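Local coordinates for protein haloacid dehalogenase-like hydrolase (Klebsiella pneumoniae subsp. pneumoniae, PDB 3PGV) that probably acts as a magnesium-dependent phosphatase of the Cof family and here holds a calcium ion, at residues A25-G30 and F231-N236; K246-A251 and E265-N270. All blocks are in the same frame, centred on the assembly; numbering follows the deposited sequence.

Interaction 1. Residues A25-G30 and F231-N236. With CA (calcium ion), chain E.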
loop_
_atom_site.group_PDB
_atom_site.type_symbol
_atom_site.label_atom_id
_atom_site.label_comp_id
_atom_site.label_asym_id
_atom_site.label_seq_id
_atom_site.Cartn_x
_atom_site.Cartn_y
_atom_site.Cartn_z
ATOM N N ALA A 25 -5.664 -3.585 -11.057
ATOM C CA ALA A 25 -5.073 -2.989 -9.859
ATOM C C ALA A 25 -3.945 -3.856 -9.365
ATOM O O ALA A 25 -4.087 -5.079 -9.301
ATOM C CB ALA A 25 -6.118 -2.827 -8.775
ATOM N N SER A 26 -2.805 -3.257 -9.060
ATOM C CA SER A 26 -1.698 -4.050 -8.592
ATOM C C SER A 26 -0.915 -3.371 -7.514
ATOM O O SER A 26 -0.542 -2.201 -7.652
ATOM C CB SER A 26 -0.778 -4.434 -9.751
ATOM O OG SER A 26 0.218 -5.362 -9.336
ATOM N N ASP A 27 -0.592 -4.128 -6.459
ATOM C CA ASP A 27 0.382 -3.726 -5.467
ATOM C C ASP A 27 1.767 -3.661 -6.180
ATOM O O ASP A 27 1.920 -4.215 -7.278
ATOM C CB ASP A 27 0.406 -4.753 -4.307
ATOM C CG ASP A 27 1.526 -4.552 -3.295
ATOM O OD1 ASP A 27 1.849 -3.380 -2.984
ATOM O OD2 ASP A 27 2.064 -5.570 -2.796
ATOM N N LEU A 28 2.741 -2.967 -5.592
ATOM C CA LEU A 28 4.043 -2.830 -6.235
ATOM C C LEU A 28 5.093 -3.762 -5.652
ATOM O O LEU A 28 5.452 -4.758 -6.295
ATOM C CB LEU A 28 4.505 -1.363 -6.237
ATOM C CG LEU A 28 3.634 -0.416 -7.091
ATOM C CD1 LEU A 28 3.906 1.041 -6.755
ATOM C CD2 LEU A 28 3.828 -0.686 -8.585
ATOM N N ASP A 29 5.553 -3.485 -4.416
ATOM C CA ASP A 29 6.571 -4.303 -3.768
ATOM C C ASP A 29 6.067 -5.706 -3.509
ATOM O O ASP A 29 5.017 -5.879 -2.896
ATOM C CB ASP A 29 7.049 -3.650 -2.464
ATOM C CG ASP A 29 7.611 -2.269 -2.674
ATOM O OD1 ASP A 29 8.738 -2.164 -3.192
ATOM O OD2 ASP A 29 6.894 -1.291 -2.388
ATOM N N GLY A 30 6.815 -6.703 -4.004
ATOM C CA GLY A 30 6.476 -8.113 -3.828
ATOM C C GLY A 30 5.389 -8.602 -4.767
ATOM O O GLY A 30 5.025 -9.775 -4.727
ATOM N N PHE A 231 -3.975 -7.604 -7.699
ATOM C CA PHE A 231 -2.828 -8.450 -7.349
ATOM C C PHE A 231 -2.143 -7.883 -6.098
ATOM O O PHE A 231 -1.951 -6.667 -5.999
ATOM C CB PHE A 231 -1.834 -8.513 -8.524
ATOM C CG PHE A 231 -2.416 -9.047 -9.814
ATOM C CD1 PHE A 231 -3.082 -8.202 -10.702
ATOM C CD2 PHE A 231 -2.232 -10.376 -10.181
ATOM C CE1 PHE A 231 -3.619 -8.697 -11.903
ATOM C CE2 PHE A 231 -2.770 -10.870 -11.383
ATOM C CZ PHE A 231 -3.454 -10.024 -12.237
ATOM N N GLY A 232 -1.797 -8.765 -5.149
ATOM C CA GLY A 232 -1.145 -8.370 -3.894
ATOM C C GLY A 232 -0.459 -9.513 -3.161
ATOM O O GLY A 232 -0.678 -10.692 -3.482
ATOM N N ASP A 233 0.350 -9.182 -2.140
ATOM C CA ASP A 233 1.107 -10.201 -1.387
ATOM C C ASP A 233 1.103 -9.967 0.146
ATOM O O ASP A 233 1.698 -10.757 0.889
ATOM C CB ASP A 233 2.565 -10.271 -1.898
ATOM C CG ASP A 233 3.410 -9.083 -1.497
ATOM O OD1 ASP A 233 2.871 -7.952 -1.463
ATOM O OD2 ASP A 233 4.619 -9.268 -1.276
ATOM N N GLY A 234 0.499 -8.862 0.591
ATOM C CA GLY A 234 0.503 -8.504 2.005
ATOM C C GLY A 234 -0.874 -8.308 2.614
ATOM O O GLY A 234 -1.883 -8.238 1.897
HETATM N N MSE A 235 -0.922 -8.188 3.949
HETATM C CA MSE A 235 -2.167 -7.966 4.679
HETATM C C MSE A 235 -2.811 -6.638 4.284
HETATM O O MSE A 235 -4.036 -6.536 4.269
HETATM C CB MSE A 235 -1.928 -8.032 6.198
HETATM C CG MSE A 235 -1.680 -9.455 6.712
HETATM SE SE MSE A 235 -3.180 -10.643 6.321
HETATM C CE MSE A 235 -4.588 -9.741 7.414
ATOM N N ASN A 236 -1.982 -5.631 3.889
ATOM C CA ASN A 236 -2.495 -4.334 3.419
ATOM C C ASN A 236 -3.115 -4.430 1.997
ATOM O O ASN A 236 -3.659 -3.437 1.491
ATOM C CB ASN A 236 -1.418 -3.253 3.495
ATOM C CG ASN A 236 -0.120 -3.598 2.775
ATOM O OD1 ASN A 236 0.273 -4.760 2.654
ATOM N ND2 ASN A 236 0.600 -2.589 2.359
HETATM CA CA CA E . 3.434 -5.821 -1.106
HETATM O O HOH W 1 1.314 -5.043 0.215
#

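Interaction 2. Residues K246-A251 and E265-N270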
loop_
_atom_site.group_PDB
_atom_site.type_symbol
_atom_site.label_atom_id
_atom_site.label_comp_id
_atom_site.label_asym_id
_atom_site.label_seq_id
_atom_site.Cartn_x
_atom_site.Cartn_y
_atom_site.Cartn_z
ATOM N N LYS A 246 -12.021 -9.767 -9.247
ATOM C CA LYS A 246 -11.083 -10.887 -9.255
ATOM C C LYS A 246 -9.807 -10.502 -8.467
ATOM O O LYS A 246 -9.186 -9.474 -8.753
ATOM C CB LYS A 246 -10.725 -11.277 -10.704
ATOM C CG LYS A 246 -9.586 -12.292 -10.834
ATOM C CD LYS A 246 -9.958 -13.681 -10.327
ATOM C CE LYS A 246 -8.797 -14.630 -10.464
ATOM N NZ LYS A 246 -9.107 -15.965 -9.910
ATOM N N GLY A 247 -9.467 -11.306 -7.466
ATOM C CA GLY A 247 -8.270 -11.097 -6.656
ATOM C C GLY A 247 -7.266 -12.228 -6.788
ATOM O O GLY A 247 -7.631 -13.398 -6.671
ATOM N N CYS A 248 -5.979 -11.883 -7.035
ATOM C CA CYS A 248 -4.891 -12.871 -7.143
ATOM C C CYS A 248 -3.868 -12.660 -6.051
ATOM O O CYS A 248 -3.355 -11.547 -5.893
ATOM C CB CYS A 248 -4.243 -12.819 -8.521
ATOM S SG CYS A 248 -5.324 -13.321 -9.867
ATOM N N ILE A 249 -3.519 -13.734 -5.334
ATOM C CA ILE A 249 -2.486 -13.708 -4.292
ATOM C C ILE A 249 -1.158 -14.234 -4.870
ATOM O O ILE A 249 -1.145 -15.268 -5.541
ATOM C CB ILE A 249 -2.945 -14.537 -3.041
ATOM C CG1 ILE A 249 -4.213 -13.924 -2.396
ATOM C CG2 ILE A 249 -1.803 -14.687 -2.008
ATOM C CD1 ILE A 249 -4.801 -14.767 -1.216
HETATM N N MSE A 250 -0.054 -13.502 -4.641
HETATM C CA MSE A 250 1.282 -13.907 -5.112
HETATM C C MSE A 250 1.727 -15.176 -4.396
HETATM O O MSE A 250 1.419 -15.347 -3.213
HETATM C CB MSE A 250 2.308 -12.785 -4.843
HETATM C CG MSE A 250 1.909 -11.438 -5.437
HETATM SE SE MSE A 250 1.610 -11.538 -7.334
HETATM C CE MSE A 250 3.376 -12.023 -7.915
ATOM N N ALA A 251 2.512 -16.038 -5.079
ATOM C CA ALA A 251 3.071 -17.234 -4.430
ATOM C C ALA A 251 3.991 -16.819 -3.271
ATOM O O ALA A 251 4.047 -17.504 -2.241
ATOM C CB ALA A 251 3.853 -18.071 -5.439
ATOM N N GLU A 265 -7.376 -17.108 -5.789
ATOM C CA GLU A 265 -6.366 -17.789 -6.578
ATOM C C GLU A 265 -4.972 -17.340 -6.168
ATOM O O GLU A 265 -4.719 -16.133 -6.027
ATOM C CB GLU A 265 -6.590 -17.515 -8.077
ATOM C CG GLU A 265 -5.633 -18.267 -8.992
ATOM C CD GLU A 265 -5.716 -17.891 -10.458
ATOM O OE1 GLU A 265 -6.451 -16.933 -10.792
ATOM O OE2 GLU A 265 -5.017 -18.534 -11.270
ATOM N N VAL A 266 -4.068 -18.303 -5.971
ATOM C CA VAL A 266 -2.667 -18.015 -5.709
ATOM C C VAL A 266 -1.892 -18.200 -7.015
ATOM O O VAL A 266 -1.922 -19.287 -7.599
ATOM C CB VAL A 266 -2.078 -18.884 -4.551
ATOM C CG1 VAL A 266 -0.592 -18.586 -4.347
ATOM C CG2 VAL A 266 -2.850 -18.665 -3.255
ATOM N N ILE A 267 -1.293 -17.116 -7.528
ATOM C CA ILE A 267 -0.513 -17.186 -8.758
ATOM C C ILE A 267 0.971 -17.352 -8.436
ATOM O O ILE A 267 1.323 -17.579 -7.271
ATOM C CB ILE A 267 -0.809 -15.986 -9.715
ATOM C CG1 ILE A 267 -0.307 -14.641 -9.124
ATOM C CG2 ILE A 267 -2.290 -15.935 -10.070
ATOM C CD1 ILE A 267 -0.192 -13.494 -10.160
ATOM N N GLY A 268 1.825 -17.276 -9.465
ATOM C CA GLY A 268 3.269 -17.456 -9.310
ATOM C C GLY A 268 3.956 -16.367 -8.496
ATOM O O GLY A 268 3.300 -15.463 -7.964
ATOM N N SER A 269 5.277 -16.458 -8.385
ATOM C CA SER A 269 6.089 -15.505 -7.636
ATOM C C SER A 269 6.407 -14.277 -8.489
ATOM O O SER A 269 6.524 -14.393 -9.720
ATOM C CB SER A 269 7.392 -16.179 -7.193
ATOM O OG SER A 269 8.228 -15.304 -6.453
ATOM N N ASN A 270 6.666 -13.124 -7.841
ATOM C CA ASN A 270 7.121 -11.933 -8.575
ATOM C C ASN A 270 8.530 -12.194 -9.188
ATOM O O ASN A 270 8.926 -11.524 -10.148
ATOM C CB ASN A 270 7.127 -10.679 -7.670
ATOM C CG ASN A 270 8.101 -10.746 -6.527
ATOM O OD1 ASN A 270 8.329 -11.804 -5.927
ATOM N ND2 ASN A 270 8.664 -9.597 -6.161
HETATM O O HOH W 2 -9.192 -15.453 -7.041
#

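Interaction 1. Residues A25-G30 and F231-N236
The carboxylates of Asp-27 and Asp-233 meet at a calcium ion, their planes 31° apart and their side chains crossing at about a right angle. The Phe-231 ring has Ala-25 O at an edge, near its plane and 3.6 Å from CD1, and packs against Val-275 and Leu-279 of helix 274-283. This is the metal site of the HAD-like fold, built at the ends of two neighbouring parallel strands. Asp-27 OD2 and Asp-233 OD1 each bind the calcium at 2.2 Å. Asp-27 OD2 and Asp-233 OD1 lie only 2.8 Å apart, a closeness the shared cation makes tolerable. Asp-29 adds its backbone O, while its carboxylate pairs with Arg-63. Asp-27 OD2 also accepts a bond from Thr-31, and OD1 forms a salt bridge with Lys-210, which should fix the turn of the carboxylate. Asp-27 CG is anti to the backbone N (chi1 172°), and CB points toward the 231-236 segment. Phe-231 N bonds to Ala-25 O. Asp-27 N gives a nearly straight bond to Phe-231 O (2.9 Å, 175°). Ser-26 OG donates to Asp-27 O, on a lone pair in the carbonyl plane. A water 2.6 Å from the calcium probably donates to Asn-236 OD1 at 2.7 Å.

Interaction 2. Residues K246-A251 and E265-N270
Lys-246 NZ and Glu-265 OE1 form a salt bridge of 3.0 Å at the start of two parallel strands. They are the two strands of a beta-alpha-beta unit in the HAD-like core, joined through helix 255-260. The lysine nitrogen meets OE1 on its anti side, 25° out of the carboxylate plane. The Lys-246 chain bends at chi2 (69°) and brings NZ over to the extended Glu-265. Tyr-278 also bonds to OE1, so this oxygen has two partners. Beside the salt bridge, one water links Lys-246 NZ, Gly-247 O and Glu-265 N. It bridges the strands where Gly-247 O and Glu-265 N are too far apart for a direct bond. Next come backbone bonds from Ile-249 N to Glu-265 O (2.8 Å) and from Ile-267 N to Ile-249 O (2.7 Å). Ala-251 N then bonds to Gly-268 O from above the carbonyl plane. Cys-248 CB, on the face that also carries Glu-265, packs against Ile-267 CG2, and Phe-231 and Tyr-278 touch both residues. On the face of Ile-249 and Val-266, Val-266 CG2 lies 4.1 Å from Ile-249 CB. Met-250, a selenomethionine, is bent at chi2 and chi3 and crosses Ile-267 obliquely, with SE 3.9 Å from CD1. Its CE reaches the backbone beyond, 3.4 Å from Gly-268 O and 3.5 Å from Asn-270 N.

From the N terminus, strand 23-27 comes first and leads into helix 28-32. Interaction 1 closes a long loop of 200 residues, which holds the six-stranded sheet, and brings strand 228-232 beside strand 23-27. The chain then runs through helix 238-243 to strand 246-249. Interaction 2 closes a short loop of 13 residues around helix 255-260. The two loops follow in series and neither nest nor cross. They meet in one sheet, where strand 228-232 is next to strand 246-249. Gly-232 probably bonds to Cys-248 and Met-250 there. Interaction 2 thus extends the sheet from the calcium site to its edge strand, 265-266.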